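Local coordinates for protein DNA-(apurinic or apyrimidinic site) endonuclease 2 (Xenopus laevis, PDB 6WCD) that acts as a metal-dependent 3'-5' exonuclease and weak AP endonuclease in the repair of damaged DNA, represented here by its catalytic domain, at residues Glu50-Tyr55 with Ala69-Ser74; Ser75-Ala80 with Asn315-Leu320; Glu103-Glu108 with Lys157-His162; Asp114-Ala119 with Pro151-Tyr156. One frame throughout, in Å; residues are numbered along the deposited sequence. Where two conformers were deposited one is given.

Contact 1 (Glu50-Tyr55 with Ala69-Ser74). With EDO (1,2-ethanediol), chain E.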
loop_
_atom_site.group_PDB
_atom_site.type_symbol
_atom_site.label_atom_id
_atom_site.label_comp_id
_atom_site.label_asym_id
_atom_site.label_seq_id
_atom_site.Cartn_x
_atom_site.Cartn_y
_atom_site.Cartn_z
ATOM N N GLU A 50 -15.899 12.761 4.375
ATOM C CA GLU A 50 -16.826 12.518 5.488
ATOM C C GLU A 50 -16.855 11.034 5.833
ATOM O O GLU A 50 -17.031 10.189 4.953
ATOM C CB GLU A 50 -18.228 12.981 5.120
ATOM C CG GLU A 50 -19.207 12.845 6.268
ATOM C CD GLU A 50 -20.640 13.119 5.836
ATOM O OE1 GLU A 50 -20.829 13.808 4.812
ATOM O OE2 GLU A 50 -21.571 12.628 6.512
ATOM N N GLY A 51 -16.727 10.723 7.131
ATOM C CA GLY A 51 -16.709 9.354 7.575
ATOM C C GLY A 51 -15.346 8.688 7.646
ATOM O O GLY A 51 -15.256 7.517 8.052
ATOM N N TYR A 52 -14.283 9.369 7.254
ATOM C CA TYR A 52 -12.963 8.793 7.276
ATOM C C TYR A 52 -11.974 9.778 7.862
ATOM O O TYR A 52 -12.170 11.002 7.789
ATOM C CB TYR A 52 -12.440 8.445 5.881
ATOM C CG TYR A 52 -13.321 7.451 5.144
ATOM C CD1 TYR A 52 -14.431 7.905 4.449
ATOM C CD2 TYR A 52 -13.090 6.085 5.202
ATOM C CE1 TYR A 52 -15.290 7.011 3.779
ATOM C CE2 TYR A 52 -13.969 5.168 4.537
ATOM C CZ TYR A 52 -15.043 5.668 3.850
ATOM O OH TYR A 52 -15.895 4.734 3.246
ATOM N N ASN A 53 -10.906 9.241 8.454
ATOM C CA ASN A 53 -9.725 10.017 8.794
ATOM C C ASN A 53 -8.600 9.485 7.932
ATOM O O ASN A 53 -8.438 8.261 7.797
ATOM C CB ASN A 53 -9.384 10.001 10.291
ATOM C CG ASN A 53 -9.304 8.630 10.938
ATOM O OD1 ASN A 53 -8.196 8.115 11.212
ATOM N ND2 ASN A 53 -10.444 8.034 11.220
ATOM N N SER A 54 -7.858 10.381 7.289
ATOM C CA SER A 54 -6.921 9.949 6.262
ATOM C C SER A 54 -5.518 10.458 6.485
ATOM O O SER A 54 -5.295 11.474 7.129
ATOM C CB SER A 54 -7.392 10.373 4.882
ATOM O OG SER A 54 -7.355 11.814 4.732
ATOM N N TYR A 55 -4.586 9.731 5.869
ATOM C CA TYR A 55 -3.132 9.864 6.048
ATOM C C TYR A 55 -2.490 9.749 4.682
ATOM O O TYR A 55 -2.530 8.695 4.065
ATOM C CB TYR A 55 -2.602 8.791 7.021
ATOM C CG TYR A 55 -3.415 8.809 8.300
ATOM C CD1 TYR A 55 -3.055 9.652 9.358
ATOM C CD2 TYR A 55 -4.630 8.111 8.388
ATOM C CE1 TYR A 55 -3.862 9.806 10.479
ATOM C CE2 TYR A 55 -5.447 8.262 9.485
ATOM C CZ TYR A 55 -5.053 9.109 10.531
ATOM O OH TYR A 55 -5.846 9.310 11.632
ATOM N N ALA A 69 -2.275 7.164 0.003
ATOM C CA ALA A 69 -3.177 7.625 1.048
ATOM C C ALA A 69 -3.812 6.416 1.686
ATOM O O ALA A 69 -4.220 5.478 1.020
ATOM C CB ALA A 69 -4.273 8.542 0.519
ATOM N N THR A 70 -3.969 6.468 3.015
ATOM C CA THR A 70 -4.732 5.486 3.771
ATOM C C THR A 70 -5.895 6.171 4.440
ATOM O O THR A 70 -5.710 7.168 5.168
ATOM C CB THR A 70 -3.831 4.797 4.788
ATOM O OG1 THR A 70 -2.847 4.067 4.068
ATOM C CG2 THR A 70 -4.599 3.854 5.684
ATOM N N PHE A 71 -7.090 5.678 4.144
ATOM C CA PHE A 71 -8.342 6.175 4.682
ATOM C C PHE A 71 -8.854 5.172 5.703
ATOM O O PHE A 71 -9.001 3.997 5.399
ATOM C CB PHE A 71 -9.387 6.363 3.578
ATOM C CG PHE A 71 -9.136 7.512 2.683
ATOM C CD1 PHE A 71 -8.298 7.393 1.596
ATOM C CD2 PHE A 71 -9.765 8.693 2.931
ATOM C CE1 PHE A 71 -8.076 8.570 0.738
ATOM C CE2 PHE A 71 -9.566 9.801 2.141
ATOM C CZ PHE A 71 -8.734 9.717 1.064
ATOM N N CYS A 72 -9.170 5.662 6.887
ATOM C CA CYS A 72 -9.649 4.835 7.984
ATOM C C CYS A 72 -11.048 5.259 8.420
ATOM O O CYS A 72 -11.322 6.440 8.564
ATOM C CB CYS A 72 -8.698 4.966 9.182
ATOM S SG CYS A 72 -7.044 4.490 8.828
ATOM N N LYS A 73 -11.953 4.291 8.653
ATOM C CA LYS A 73 -13.181 4.601 9.333
ATOM C C LYS A 73 -12.914 4.904 10.813
ATOM O O LYS A 73 -11.824 4.673 11.328
ATOM C CB LYS A 73 -14.173 3.448 9.174
ATOM C CG LYS A 73 -14.643 3.256 7.747
ATOM C CD LYS A 73 -15.801 2.278 7.611
ATOM C CE LYS A 73 -16.385 2.352 6.201
ATOM N NZ LYS A 73 -17.331 1.211 5.937
ATOM N N SER A 74 -13.917 5.450 11.492
ATOM C CA SER A 74 -13.791 5.738 12.928
ATOM C C SER A 74 -13.390 4.512 13.717
ATOM O O SER A 74 -12.679 4.632 14.726
ATOM C CB SER A 74 -15.118 6.317 13.465
ATOM O OG SER A 74 -16.173 5.381 13.372
HETATM C C1 EDO E . -21.076 8.507 6.609
HETATM O O1 EDO E . -21.852 9.381 5.778
HETATM C C2 EDO E . -20.426 9.321 7.724
HETATM O O2 EDO E . -20.027 8.444 8.788
HETATM O O HOH W 1 -16.408 6.266 10.163
#
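Ser54 lays its CB over one face of the Phe71 ring, 3.8 Å from the centroid, while Tyr52 CB meets the edge of the same ring close to its plane. Ser54 and Phe71 form a non-hydrogen-bonded antiparallel pair; the small serine lets the ring lie close, its OG bonds to Ala47 O and Thr322, and Leu18 and Leu22 of helix 18-25 pack on the Phe71 ring. Tyr52 CG stands beside the backbone N (chi1 -59°), which sets the ring next to Lys73; the two side chains run in the same direction, Lys73 CG 3.8 Å from Tyr52 CE2, and Tyr52 OH reaches Asp23. On the face of Asn53, Tyr55, Thr70 and Cys72, Tyr55 OH donates to Asn53 OD1 at 2.7 Å, and Cys72 SG sits obliquely beside the Tyr55 ring, 4.1 Å from Tyr55 CE2. Asn53 and Cys72 exchange two backbone bonds, as do Tyr55 and Thr70. The buried polar ends in this hairpin find internal partners: Asn53 and Tyr55 each other, Ser54 Ala47, and Thr70 OG1 Asn140.

Contact 2 (Ser75-Ala80 with Asn315-Leu320). With BU1 (1,4-butanediol), chain D.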
loop_
_atom_site.group_PDB
_atom_site.type_symbol
_atom_site.label_atom_id
_atom_site.label_comp_id
_atom_site.label_asym_id
_atom_site.label_seq_id
_atom_site.Cartn_x
_atom_site.Cartn_y
_atom_site.Cartn_z
ATOM N N SER A 75 -13.809 3.324 13.264
ATOM C CA SER A 75 -13.500 2.045 13.916
ATOM C C SER A 75 -12.011 1.729 13.937
ATOM O O SER A 75 -11.558 0.959 14.821
ATOM C CB SER A 75 -14.197 0.904 13.146
ATOM O OG SER A 75 -13.716 0.797 11.816
ATOM N N THR A 76 -11.225 2.301 13.029
ATOM C CA THR A 76 -9.836 1.934 12.866
ATOM C C THR A 76 -8.881 3.093 13.000
ATOM O O THR A 76 -7.760 3.003 12.509
ATOM C CB THR A 76 -9.587 1.269 11.509
ATOM O OG1 THR A 76 -10.127 2.108 10.484
ATOM C CG2 THR A 76 -10.230 -0.033 11.474
ATOM N N THR A 77 -9.312 4.193 13.619
ATOM C CA THR A 77 -8.422 5.331 13.786
ATOM C C THR A 77 -7.097 4.838 14.343
ATOM O O THR A 77 -7.081 4.208 15.400
ATOM C CB THR A 77 -9.061 6.340 14.729
ATOM O OG1 THR A 77 -10.349 6.752 14.192
ATOM C CG2 THR A 77 -8.211 7.577 14.887
ATOM N N PRO A 78 -5.978 5.133 13.701
ATOM C CA PRO A 78 -4.696 4.591 14.114
ATOM C C PRO A 78 -4.114 5.274 15.332
ATOM O O PRO A 78 -4.285 6.481 15.560
ATOM C CB PRO A 78 -3.806 4.791 12.880
ATOM C CG PRO A 78 -4.395 5.942 12.178
ATOM C CD PRO A 78 -5.867 5.838 12.388
ATOM N N GLN A 79 -3.366 4.486 16.105
ATOM C CA GLN A 79 -2.637 5.034 17.233
ATOM C C GLN A 79 -1.411 5.804 16.795
ATOM O O GLN A 79 -0.945 6.689 17.530
ATOM C CB GLN A 79 -2.246 3.903 18.202
ATOM C CG GLN A 79 -3.394 3.381 19.101
ATOM C CD GLN A 79 -4.470 2.550 18.410
ATOM O OE1 GLN A 79 -4.276 2.020 17.320
ATOM N NE2 GLN A 79 -5.618 2.406 19.079
ATOM N N ALA A 80 -0.880 5.511 15.615
ATOM C CA ALA A 80 0.310 6.152 15.114
ATOM C C ALA A 80 0.260 6.129 13.596
ATOM O O ALA A 80 -0.377 5.279 12.985
ATOM C CB ALA A 80 1.579 5.461 15.606
ATOM N N ASN A 315 -8.201 7.274 20.389
ATOM C CA ASN A 315 -9.094 8.321 20.831
ATOM C C ASN A 315 -8.890 9.620 20.081
ATOM O O ASN A 315 -9.740 10.505 20.164
ATOM C CB ASN A 315 -8.901 8.610 22.326
ATOM C CG ASN A 315 -8.849 7.351 23.165
ATOM O OD1 ASN A 315 -7.819 7.040 23.769
ATOM N ND2 ASN A 315 -9.963 6.622 23.217
ATOM N N LYS A 316 -7.788 9.750 19.364
ATOM C CA LYS A 316 -7.499 10.963 18.625
ATOM C C LYS A 316 -6.722 10.536 17.404
ATOM O O LYS A 316 -5.936 9.607 17.454
ATOM C CB LYS A 316 -6.706 11.967 19.474
ATOM C CG LYS A 316 -6.328 13.273 18.809
ATOM C CD LYS A 316 -6.256 14.375 19.875
ATOM C CE LYS A 316 -5.158 15.386 19.607
ATOM N NZ LYS A 316 -5.422 16.213 18.403
ATOM N N CYS A 317 -6.947 11.245 16.298
ATOM C CA CYS A 317 -6.145 11.031 15.114
ATOM C C CYS A 317 -4.707 11.522 15.322
ATOM O O CYS A 317 -4.498 12.619 15.864
ATOM C CB CYS A 317 -6.755 11.777 13.940
ATOM S SG CYS A 317 -8.383 11.251 13.465
ATOM N N PRO A 318 -3.708 10.753 14.898
ATOM C CA PRO A 318 -2.330 11.174 15.062
ATOM C C PRO A 318 -2.001 12.362 14.163
ATOM O O PRO A 318 -2.736 12.640 13.210
ATOM C CB PRO A 318 -1.522 9.938 14.684
ATOM C CG PRO A 318 -2.438 8.991 14.003
ATOM C CD PRO A 318 -3.850 9.397 14.315
ATOM N N PRO A 319 -0.882 13.041 14.400
ATOM C CA PRO A 319 -0.650 14.359 13.762
ATOM C C PRO A 319 -0.549 14.333 12.250
ATOM O O PRO A 319 -0.701 15.406 11.631
ATOM C CB PRO A 319 0.684 14.812 14.388
ATOM C CG PRO A 319 0.725 14.132 15.713
ATOM C CD PRO A 319 0.037 12.789 15.534
ATOM N N LEU A 320 -0.270 13.206 11.632
ATOM C CA LEU A 320 -0.166 13.120 10.185
ATOM C C LEU A 320 -1.524 13.276 9.524
ATOM O O LEU A 320 -1.586 13.491 8.322
ATOM C CB LEU A 320 0.443 11.789 9.751
ATOM C CG LEU A 320 0.713 11.561 8.282
ATOM C CD1 LEU A 320 1.657 12.605 7.700
ATOM C CD2 LEU A 320 1.330 10.178 8.071
HETATM C C1 BU1 D . -16.195 -2.226 13.472
HETATM C C2 BU1 D . -15.191 -2.298 12.314
HETATM C C3 BU1 D . -15.106 -3.699 11.709
HETATM C C4 BU1 D . -14.051 -4.503 12.452
HETATM O O5 BU1 D . -15.553 -2.407 14.711
HETATM O O6 BU1 D . -14.135 -5.897 12.248
HETATM O O HOH W 2 -3.647 8.475 17.755
#
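Pro78 and Pro318 meet through their rings; the two side chains cross at about a right angle with the CG atoms 4.1 Å apart. The closer approach is to backbone: Pro318 CD comes within 3.2 Å of Pro78 O, and Pro318 CG also packs against the carbonyl carbon of Ala80. Beside the prolines, Thr77 turns its methyl toward the other loop, where Thr77 CG2 lies 3.9 Å from Cys317 SG. A chi1 of -58° puts OG1 beside the Thr77 backbone N, where it bonds to Ser74 O, and sends the methyl the other way. A water lies between the backbones, 2.6 Å from Lys316 O and 3.0 Å from Pro78 O, and can donate to either. Two irregular loops of the DNase I-like fold are joined here: one leads from strand 68-72 into strand 80-83, the other follows strand 310-312. At the start of strand 80-83, Gln79 and Ala80 both face Gln123 in a classic beta bulge, which ties the first loop to strand 119-127. The Gln79 amide bonds to Arg125 N through OE1 and to Ile312 O through NE2. Proline suits both loops, since its ring restricts the backbone and offers apolar surface without an N-H to satisfy. Further out, Tyr55 of strand 53-57 touches Pro78, Cys317 and Pro318, while Thr122 and His124 of strand 119-127 support Pro78.

Contact 3 (Glu103-Glu108 with Lys157-His162). With BU1 (1,4-butanediol), chain G.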
loop_
_atom_site.group_PDB
_atom_site.type_symbol
_atom_site.label_atom_id
_atom_site.label_comp_id
_atom_site.label_asym_id
_atom_site.label_seq_id
_atom_site.Cartn_x
_atom_site.Cartn_y
_atom_site.Cartn_z
ATOM N N GLU A 103 22.536 1.060 7.443
ATOM C CA GLU A 103 23.944 1.387 7.247
ATOM C C GLU A 103 24.348 1.418 5.779
ATOM O O GLU A 103 25.239 2.172 5.399
ATOM C CB GLU A 103 24.802 0.353 7.997
ATOM C CG GLU A 103 26.195 0.803 8.369
ATOM C CD GLU A 103 26.814 -0.120 9.409
ATOM O OE1 GLU A 103 26.350 -1.277 9.521
ATOM O OE2 GLU A 103 27.744 0.314 10.123
ATOM N N GLN A 104 23.713 0.597 4.963
ATOM C CA GLN A 104 24.060 0.520 3.543
ATOM C C GLN A 104 23.530 1.690 2.731
ATOM O O GLN A 104 23.863 1.792 1.554
ATOM C CB GLN A 104 23.478 -0.747 2.910
ATOM C CG GLN A 104 23.929 -2.051 3.505
ATOM C CD GLN A 104 22.822 -3.095 3.466
ATOM O OE1 GLN A 104 21.637 -2.759 3.401
ATOM N NE2 GLN A 104 23.206 -4.364 3.501
ATOM N N PHE A 105 22.708 2.556 3.310
ATOM C CA PHE A 105 22.153 3.717 2.615
ATOM C C PHE A 105 22.710 5.051 3.145
ATOM O O PHE A 105 22.545 5.370 4.336
ATOM C CB PHE A 105 20.624 3.771 2.812
ATOM C CG PHE A 105 19.862 2.549 2.367
ATOM C CD1 PHE A 105 19.732 1.452 3.167
ATOM C CD2 PHE A 105 19.144 2.574 1.156
ATOM C CE1 PHE A 105 18.954 0.348 2.762
ATOM C CE2 PHE A 105 18.427 1.492 0.746
ATOM C CZ PHE A 105 18.307 0.395 1.531
ATOM N N LEU A 106 23.230 5.899 2.249
ATOM C CA LEU A 106 23.486 7.292 2.620
ATOM C C LEU A 106 22.190 7.969 3.039
ATOM O O LEU A 106 21.130 7.665 2.515
ATOM C CB LEU A 106 24.061 8.089 1.428
ATOM C CG LEU A 106 25.355 7.786 0.678
ATOM C CD1 LEU A 106 25.484 8.665 -0.586
ATOM C CD2 LEU A 106 26.535 8.037 1.536
ATOM N N GLU A 107 22.270 8.948 3.951
ATOM C CA GLU A 107 21.088 9.738 4.280
ATOM C C GLU A 107 20.495 10.397 3.055
ATOM O O GLU A 107 19.266 10.488 2.926
ATOM C CB GLU A 107 21.408 10.861 5.259
ATOM C CG GLU A 107 22.218 10.500 6.408
ATOM C CD GLU A 107 22.721 11.734 7.062
ATOM O OE1 GLU A 107 21.957 12.725 7.224
ATOM O OE2 GLU A 107 23.905 11.710 7.355
ATOM N N GLU A 108 21.339 10.909 2.166
ATOM C CA GLU A 108 20.748 11.568 1.015
ATOM C C GLU A 108 20.019 10.557 0.141
ATOM O O GLU A 108 19.009 10.893 -0.469
ATOM C CB GLU A 108 21.765 12.323 0.235
ATOM C CG GLU A 108 22.365 13.332 1.145
ATOM C CD GLU A 108 22.884 14.483 0.414
ATOM O OE1 GLU A 108 23.092 14.333 -0.811
ATOM O OE2 GLU A 108 23.042 15.531 1.076
ATOM N N LYS A 157 14.471 1.546 -7.950
ATOM C CA LYS A 157 13.418 0.598 -7.649
ATOM C C LYS A 157 13.926 -0.530 -6.728
ATOM O O LYS A 157 13.251 -0.903 -5.750
ATOM C CB LYS A 157 12.873 0.029 -8.977
ATOM C CG LYS A 157 11.733 -0.976 -8.755
ATOM C CD LYS A 157 11.295 -1.584 -10.105
ATOM C CE LYS A 157 10.046 -2.451 -9.851
ATOM N NZ LYS A 157 9.564 -3.129 -11.079
ATOM N N LEU A 158 15.114 -1.064 -7.052
ATOM C CA LEU A 158 15.653 -2.180 -6.267
ATOM C C LEU A 158 16.035 -1.699 -4.864
ATOM O O LEU A 158 15.816 -2.413 -3.884
ATOM C CB LEU A 158 16.824 -2.817 -6.995
ATOM C CG LEU A 158 16.448 -3.394 -8.379
ATOM C CD1 LEU A 158 17.681 -3.842 -9.138
ATOM C CD2 LEU A 158 15.523 -4.574 -8.186
ATOM N N ARG A 159 16.575 -0.476 -4.772
ATOM C CA ARG A 159 16.880 0.087 -3.447
ATOM C C ARG A 159 15.638 0.365 -2.641
ATOM O O ARG A 159 15.626 0.159 -1.426
ATOM C CB ARG A 159 17.746 1.317 -3.624
ATOM C CG ARG A 159 19.133 1.003 -4.223
ATOM C CD ARG A 159 19.981 0.233 -3.280
ATOM N NE ARG A 159 20.545 1.143 -2.294
ATOM C CZ ARG A 159 21.496 0.804 -1.452
ATOM N NH1 ARG A 159 21.890 -0.459 -1.390
ATOM N NH2 ARG A 159 22.052 1.737 -0.683
ATOM N N PHE A 160 14.538 0.762 -3.294
ATOM C CA PHE A 160 13.267 0.934 -2.599
ATOM C C PHE A 160 12.769 -0.377 -2.022
ATOM O O PHE A 160 12.343 -0.428 -0.884
ATOM C CB PHE A 160 12.248 1.542 -3.554
ATOM C CG PHE A 160 10.969 1.949 -2.914
ATOM C CD1 PHE A 160 9.902 1.073 -2.809
ATOM C CD2 PHE A 160 10.811 3.226 -2.414
ATOM C CE1 PHE A 160 8.697 1.482 -2.194
ATOM C CE2 PHE A 160 9.616 3.629 -1.799
ATOM C CZ PHE A 160 8.579 2.753 -1.705
ATOM N N TYR A 161 12.850 -1.458 -2.813
ATOM C CA TYR A 161 12.505 -2.769 -2.310
ATOM C C TYR A 161 13.352 -3.154 -1.098
ATOM O O TYR A 161 12.811 -3.690 -0.123
ATOM C CB TYR A 161 12.723 -3.798 -3.393
ATOM C CG TYR A 161 11.710 -3.863 -4.513
ATOM C CD1 TYR A 161 10.419 -3.443 -4.366
ATOM C CD2 TYR A 161 12.059 -4.477 -5.702
ATOM C CE1 TYR A 161 9.493 -3.596 -5.417
ATOM C CE2 TYR A 161 11.128 -4.643 -6.748
ATOM C CZ TYR A 161 9.847 -4.204 -6.571
ATOM O OH TYR A 161 8.922 -4.415 -7.634
ATOM N N HIS A 162 14.654 -2.858 -1.144
ATOM C CA HIS A 162 15.503 -3.234 -0.016
ATOM C C HIS A 162 15.141 -2.411 1.211
ATOM O O HIS A 162 15.062 -2.952 2.326
ATOM C CB HIS A 162 16.964 -3.024 -0.412
ATOM C CG HIS A 162 17.951 -3.465 0.617
ATOM N ND1 HIS A 162 17.945 -4.727 1.167
ATOM C CD2 HIS A 162 19.020 -2.826 1.152
ATOM C CE1 HIS A 162 18.946 -4.835 2.027
ATOM N NE2 HIS A 162 19.611 -3.695 2.037
HETATM C C1 BU1 G . 9.618 -5.861 -12.593
HETATM C C2 BU1 G . 10.778 -6.240 -11.660
HETATM C C3 BU1 G . 11.787 -5.098 -11.476
HETATM C C4 BU1 G . 13.203 -5.524 -11.883
HETATM O O5 BU1 G . 9.131 -7.017 -13.239
HETATM O O6 BU1 G . 13.828 -4.441 -12.527
#
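The turn leading into helix 107-114, with Leu106 at its N-cap, is held against the flank of helix 152-173 by Gln104 and Phe105. Arg159 slides past the Phe105 ring in the opposite direction and sets its guanidinium over one face, off-centre, in a cation-pi contact with Arg159 CZ 4.2 Å from the ring centroid; the two planes are 37° apart. Bends at its second and third torsions fold the arginine across the phenylalanine. Arg159 NH2 then donates to Gln104 O at 2.9 Å, lying above the carbonyl plane although the oxygen is in the guanidinium plane, and it also forms a salt bridge with Glu109. One helix turn further on, His162 NE2 donates to Gln104 OE1 over 2.6 Å, nearly straight at 165° and with the oxygen in the imidazole plane. This bond implies a proton on NE2 and orients the glutamine amide of this exposed residue. The Phe105 and His162 rings meet rim to rim, Phe105 CZ being 3.3 Å from His162 CD2. A leucine in place of Arg159 would probably leave Glu109 without this charged partner and Gln104 O without this donor, and would strip the cation from the Phe105 face. Phe105 also packs on Leu110 and Leu113 of helix 107-114, and Phe160 touches Leu113 too, which is thus met from both the turn and helix 152-173.

Contact 4 (Asp114-Ala119 with Pro151-Tyr156)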
loop_
_atom_site.group_PDB
_atom_site.type_symbol
_atom_site.label_atom_id
_atom_site.label_comp_id
_atom_site.label_asym_id
_atom_site.label_seq_id
_atom_site.Cartn_x
_atom_site.Cartn_y
_atom_site.Cartn_z
ATOM N N ASP A 114 12.398 8.438 -0.059
ATOM C CA ASP A 114 11.193 8.801 0.650
ATOM C C ASP A 114 10.495 10.068 0.156
ATOM O O ASP A 114 9.352 10.313 0.552
ATOM C CB ASP A 114 11.497 8.961 2.151
ATOM C CG ASP A 114 11.213 7.712 2.918
ATOM O OD1 ASP A 114 10.694 6.721 2.341
ATOM O OD2 ASP A 114 11.487 7.748 4.145
ATOM N N GLN A 115 11.074 10.791 -0.803
ATOM C CA GLN A 115 10.507 12.077 -1.182
ATOM C C GLN A 115 9.499 12.008 -2.322
ATOM O O GLN A 115 9.089 13.062 -2.818
ATOM C CB GLN A 115 11.628 13.051 -1.567
ATOM C CG GLN A 115 12.318 12.691 -2.832
ATOM C CD GLN A 115 13.434 13.652 -3.214
ATOM O OE1 GLN A 115 13.745 14.606 -2.487
ATOM N NE2 GLN A 115 14.072 13.387 -4.347
ATOM N N GLU A 116 9.133 10.836 -2.804
ATOM C CA GLU A 116 8.231 10.738 -3.940
ATOM C C GLU A 116 6.819 10.296 -3.552
ATOM O O GLU A 116 6.016 9.948 -4.418
ATOM C CB GLU A 116 8.798 9.776 -4.995
ATOM C CG GLU A 116 10.088 10.274 -5.598
ATOM C CD GLU A 116 10.610 9.458 -6.787
ATOM O OE1 GLU A 116 9.950 8.473 -7.258
ATOM O OE2 GLU A 116 11.746 9.806 -7.253
ATOM N N GLY A 117 6.488 10.364 -2.279
ATOM C CA GLY A 117 5.122 10.049 -1.867
ATOM C C GLY A 117 4.732 8.606 -2.088
ATOM O O GLY A 117 3.625 8.324 -2.556
ATOM N N ARG A 118 5.635 7.681 -1.799
ATOM C CA ARG A 118 5.405 6.285 -2.129
ATOM C C ARG A 118 5.092 5.362 -0.970
ATOM O O ARG A 118 4.887 4.165 -1.179
ATOM C CB ARG A 118 6.651 5.741 -2.843
ATOM C CG ARG A 118 6.882 6.405 -4.194
ATOM C CD ARG A 118 8.073 5.790 -4.947
ATOM N NE ARG A 118 8.187 6.447 -6.229
ATOM C CZ ARG A 118 7.403 6.240 -7.270
ATOM N NH1 ARG A 118 7.520 6.969 -8.356
ATOM N NH2 ARG A 118 6.529 5.255 -7.241
ATOM N N ALA A 119 5.070 5.845 0.253
ATOM C CA ALA A 119 4.755 4.986 1.387
ATOM C C ALA A 119 4.102 5.766 2.519
ATOM O O ALA A 119 4.524 6.886 2.845
ATOM C CB ALA A 119 6.001 4.310 1.928
ATOM N N PRO A 151 18.428 5.081 -16.704
ATOM C CA PRO A 151 18.899 3.816 -16.117
ATOM C C PRO A 151 18.964 3.850 -14.616
ATOM O O PRO A 151 18.847 2.799 -13.987
ATOM C CB PRO A 151 20.300 3.662 -16.715
ATOM C CG PRO A 151 20.261 4.451 -17.973
ATOM C CD PRO A 151 19.327 5.596 -17.728
ATOM N N GLU A 152 19.156 5.029 -14.034
ATOM C CA GLU A 152 19.219 5.114 -12.561
ATOM C C GLU A 152 17.926 4.707 -11.889
ATOM O O GLU A 152 17.898 4.387 -10.675
ATOM C CB GLU A 152 19.594 6.550 -12.156
ATOM C CG GLU A 152 18.537 7.598 -12.413
ATOM C CD GLU A 152 18.545 8.212 -13.815
ATOM O OE1 GLU A 152 19.214 7.706 -14.735
ATOM O OE2 GLU A 152 17.842 9.236 -13.984
ATOM N N ARG A 153 16.761 4.690 -12.599
ATOM C CA ARG A 153 15.529 4.371 -11.956
ATOM C C ARG A 153 15.350 2.873 -11.673
ATOM O O ARG A 153 14.650 2.529 -10.742
ATOM C CB ARG A 153 14.333 4.884 -12.803
ATOM C CG ARG A 153 14.332 6.391 -12.931
ATOM C CD ARG A 153 14.158 7.109 -11.569
ATOM N NE ARG A 153 12.819 6.852 -11.034
ATOM C CZ ARG A 153 12.348 7.375 -9.890
ATOM N NH1 ARG A 153 13.124 8.165 -9.169
ATOM N NH2 ARG A 153 11.101 7.115 -9.501
ATOM N N LYS A 154 16.084 2.017 -12.431
ATOM C CA LYS A 154 16.075 0.604 -12.069
ATOM C C LYS A 154 16.763 0.388 -10.722
ATOM O O LYS A 154 16.273 -0.344 -9.875
ATOM C CB LYS A 154 16.734 -0.233 -13.149
ATOM C CG LYS A 154 16.622 -1.720 -12.893
ATOM C CD LYS A 154 17.436 -2.502 -13.944
ATOM C CE LYS A 154 17.458 -3.991 -13.625
ATOM N NZ LYS A 154 18.110 -4.815 -14.691
ATOM N N THR A 155 17.875 1.093 -10.528
ATOM C CA THR A 155 18.563 1.022 -9.238
ATOM C C THR A 155 17.698 1.575 -8.130
ATOM O O THR A 155 17.550 0.959 -7.067
ATOM C CB THR A 155 19.848 1.839 -9.313
ATOM O OG1 THR A 155 20.655 1.396 -10.408
ATOM C CG2 THR A 155 20.647 1.688 -8.040
ATOM N N TYR A 156 17.036 2.700 -8.390
ATOM C CA TYR A 156 16.114 3.267 -7.407
ATOM C C TYR A 156 15.060 2.261 -6.979
ATOM O O TYR A 156 14.750 2.117 -5.813
ATOM C CB TYR A 156 15.499 4.548 -8.019
ATOM C CG TYR A 156 14.564 5.347 -7.159
ATOM C CD1 TYR A 156 15.053 6.271 -6.268
ATOM C CD2 TYR A 156 13.209 5.211 -7.253
ATOM C CE1 TYR A 156 14.202 6.988 -5.442
ATOM C CE2 TYR A 156 12.331 5.929 -6.422
ATOM C CZ TYR A 156 12.891 6.867 -5.560
ATOM O OH TYR A 156 12.032 7.590 -4.726
#
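Arg153 grips the Glu116 carboxylate end-on, NH2 to OE1 and NH1 to OE2, each at 2.9 Å and each on a syn lone pair. The two groups are nearly coplanar, 15° apart, the geometry of a bidentate salt bridge. Arg118 comes to the same carboxylate side-on and spends two nitrogens on one oxygen: Arg118 NE lies 2.9 Å and NH1 3.1 Å from Glu116 OE1, which thus accepts three N-H groups. The shared negative charge probably offsets the closeness of the two arginines and should hold Glu116 ionised. An extended glutamate chain beyond CG carries the carboxylate to this meeting point. A glutamine here would probably leave two guanidinium groups facing each other without a balancing charge. Tyr156 packs alongside, one face of its ring covered by Arg153 NH1, which lies 3.5 Å from the ring plane over its centre. Tyr156 OH is 3.1 Å from Glu116 CD, but its hydrogen bond is to Ser112 O; Arg118 NE approaches the ring edge. Arg118 NH2 bonds to the backbone oxygen of Tyr142. The result is a salt-bridge network of Glu116, Arg118 and Arg153 that joins the start of helix 152-173 to the loop before strand 119-127, beside the catalytic site of this AP/ExoA-family nuclease, where Tyr142 is an active-site residue by similarity.

Overall arrangement
Contacts 1 and 2 are mostly buried and touch each other through Asn53, Tyr55 and the prolines, their centres about 9 Å apart; contacts 3 and 4 are only partly buried and lie equally close together, both using helix 152-173. The centres of contacts 1 and 2 lie about 26 to 30 Å from those of contacts 3 and 4. Their chemistry follows their place: regular strand pairing with ring packing in contact 1, apolar loop packing with a water between the backbones in contact 2, and charged or polar side-chain bonds in contacts 3 and 4. Arginine carries both helix contacts, over an aromatic face in one and onto a carboxylate in the other, and Phe160 meets Arg118 where they adjoin.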